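Local coordinates for particle-associated glycoside hydrolase (PDB 6C72), which degrades the capsular polysaccharide of its Acinetobacter baumannii host as a trimeric phage tailspike, probably by glycosidic hydrolysis during virus entry, at residues V502-L507 and S561-S566. Numbering follows the deposited sequence.
Sequences VLTVPL and SGRTLS
Leu503 and Leu565 form a hydrogen-bonded antiparallel pair where strands 502-504 and 564-566 run side by side, their N-to-C directions 162° apart. The backbone ladder departs from regularity here: Leu565 N donates to Leu503 O at 2.8 Å, whereas Leu565 O accepts from Val502 N at 2.9 Å. With Val502 and Leu503 both opposite Leu565, this is a classic beta bulge. The pairing continues past the strand end, where Val505 N donates to Arg563 O at 3.0 Å.

A second polar link joins side chains of the non-hydrogen-bonded pair Thr504 and Thr564: Thr504 OG1 and Thr564 OG1 are hydrogen-bonded at 2.8 Å, and either could be the donor. With chi1 near -60° in both residues, each hydroxyl lies beside its own backbone N and the two meet across the strands.

The Arg563 side chain reaches along residues 504-507. The bend at chi3 (42°) brings Arg563 NE to 2.9 Å from Val505 O, with the oxygen near the guanidinium edge but 22° out of its plane; NH2 adds a weak bond to the same oxygen. Leu507 CG sits 3.7 Å above the centre of the Arg563 guanidinium. Thr504 CG2 lies more loosely over the opposite face, toward NH2; the bond and these flanks would restrict rotation of the group.

At the bulge Leu565 touches both residues opposite it: Leu565 CB meets Leu503 CD1 at 4.0 Å, and its CG lies alongside Val502 CG2.

Residues 561-564 form the type II' turn of the hairpin joining strands 556-561 and 564-569, with Gly562 at positive phi. Strand 500-504 lies between 564-569 and 594-595 in a four-stranded antiparallel sheet of the C-terminal beta domain, beyond the parallel beta-helix. Leu565 and Val505 pack on Trp560 of the hairpin and reach Leu532 and Val534, respectively, of strand 528-536 in the six-stranded antiparallel sheet.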
loop_
_atom_site.group_PDB
_atom_site.type_symbol
_atom_site.label_atom_id
_atom_site.label_comp_id
_atom_site.label_asym_id
_atom_site.label_seq_id
_atom_site.Cartn_x
_atom_site.Cartn_y
_atom_site.Cartn_z
ATOM N N VAL A 502 -52.188 -17.191 -18.706
ATOM C CA VAL A 502 -51.184 -16.391 -18.005
ATOM C C VAL A 502 -50.082 -17.274 -17.415
ATOM O O VAL A 502 -48.921 -16.860 -17.376
ATOM C CB VAL A 502 -51.807 -15.503 -16.905
ATOM C CG1 VAL A 502 -52.773 -14.477 -17.493
ATOM C CG2 VAL A 502 -52.495 -16.353 -15.832
ATOM N N LEU A 503 -50.408 -18.491 -16.962
ATOM C CA LEU A 503 -49.381 -19.312 -16.322
ATOM C C LEU A 503 -49.757 -20.784 -16.355
ATOM O O LEU A 503 -50.912 -21.149 -16.583
ATOM C CB LEU A 503 -49.133 -18.888 -14.869
ATOM C CG LEU A 503 -50.303 -18.991 -13.879
ATOM C CD1 LEU A 503 -50.407 -20.365 -13.241
ATOM C CD2 LEU A 503 -50.171 -17.922 -12.799
ATOM N N THR A 504 -48.752 -21.625 -16.104
ATOM C CA THR A 504 -48.911 -23.068 -15.963
ATOM C C THR A 504 -48.182 -23.499 -14.700
ATOM O O THR A 504 -46.974 -23.272 -14.572
ATOM C CB THR A 504 -48.346 -23.800 -17.184
ATOM O OG1 THR A 504 -49.095 -23.429 -18.346
ATOM C CG2 THR A 504 -48.431 -25.297 -17.013
ATOM N N VAL A 505 -48.907 -24.112 -13.769
ATOM C CA VAL A 505 -48.325 -24.544 -12.500
ATOM C C VAL A 505 -47.568 -25.848 -12.733
ATOM O O VAL A 505 -47.969 -26.656 -13.585
ATOM C CB VAL A 505 -49.398 -24.698 -11.405
ATOM C CG1 VAL A 505 -50.056 -23.360 -11.105
ATOM C CG2 VAL A 505 -50.439 -25.713 -11.828
ATOM N N PRO A 506 -46.481 -26.096 -12.013
ATOM C CA PRO A 506 -45.707 -27.321 -12.230
ATOM C C PRO A 506 -46.402 -28.529 -11.616
ATOM O O PRO A 506 -47.338 -28.412 -10.824
ATOM C CB PRO A 506 -44.377 -27.025 -11.521
ATOM C CG PRO A 506 -44.734 -26.063 -10.463
ATOM C CD PRO A 506 -45.870 -25.229 -10.991
ATOM N N LEU A 507 -45.908 -29.705 -11.988
ATOM C CA LEU A 507 -46.362 -30.934 -11.355
ATOM C C LEU A 507 -45.779 -31.046 -9.949
ATOM O O LEU A 507 -44.973 -30.212 -9.516
ATOM C CB LEU A 507 -45.962 -32.143 -12.199
ATOM C CG LEU A 507 -46.723 -32.313 -13.512
ATOM C CD1 LEU A 507 -46.014 -33.295 -14.420
ATOM C CD2 LEU A 507 -48.136 -32.780 -13.202
ATOM N N SER A 561 -57.399 -25.044 -17.626
ATOM C CA SER A 561 -57.339 -26.104 -18.627
ATOM C C SER A 561 -56.152 -26.966 -18.220
ATOM O O SER A 561 -55.004 -26.628 -18.522
ATOM C CB SER A 561 -57.180 -25.536 -20.025
ATOM O OG SER A 561 -57.003 -26.576 -20.965
ATOM N N GLY A 562 -56.424 -28.058 -17.522
ATOM C CA GLY A 562 -55.341 -28.794 -16.897
ATOM C C GLY A 562 -54.655 -27.902 -15.873
ATOM O O GLY A 562 -55.285 -27.351 -14.965
ATOM N N ARG A 563 -53.352 -27.700 -16.047
ATOM C CA ARG A 563 -52.543 -26.904 -15.137
ATOM C C ARG A 563 -52.298 -25.487 -15.645
ATOM O O ARG A 563 -51.505 -24.751 -15.046
ATOM C CB ARG A 563 -51.217 -27.617 -14.876
ATOM C CG ARG A 563 -51.332 -28.691 -13.813
ATOM C CD ARG A 563 -50.326 -29.816 -14.016
ATOM N NE ARG A 563 -49.025 -29.290 -14.389
ATOM C CZ ARG A 563 -48.371 -29.597 -15.502
ATOM N NH1 ARG A 563 -48.877 -30.465 -16.374
ATOM N NH2 ARG A 563 -47.199 -29.027 -15.728
ATOM N N THR A 564 -52.945 -25.095 -16.738
ATOM C CA THR A 564 -52.795 -23.762 -17.308
ATOM C C THR A 564 -53.961 -22.874 -16.898
ATOM O O THR A 564 -55.118 -23.190 -17.192
ATOM C CB THR A 564 -52.690 -23.857 -18.826
ATOM O OG1 THR A 564 -51.494 -24.570 -19.151
ATOM C CG2 THR A 564 -52.658 -22.480 -19.474
ATOM N N LEU A 565 -53.647 -21.735 -16.283
ATOM C CA LEU A 565 -54.650 -20.788 -15.816
ATOM C C LEU A 565 -54.855 -19.687 -16.846
ATOM O O LEU A 565 -53.884 -19.138 -17.369
ATOM C CB LEU A 565 -54.232 -20.173 -14.482
ATOM C CG LEU A 565 -55.072 -18.988 -14.013
ATOM C CD1 LEU A 565 -56.514 -19.401 -13.774
ATOM C CD2 LEU A 565 -54.460 -18.391 -12.751
ATOM N N SER A 566 -56.117 -19.363 -17.130
ATOM C CA SER A 566 -56.478 -18.245 -17.991
ATOM C C SER A 566 -57.332 -17.257 -17.213
ATOM O O SER A 566 -58.186 -17.654 -16.411
ATOM C CB SER A 566 -57.237 -18.719 -19.227
ATOM O OG SER A 566 -56.409 -19.540 -20.031
#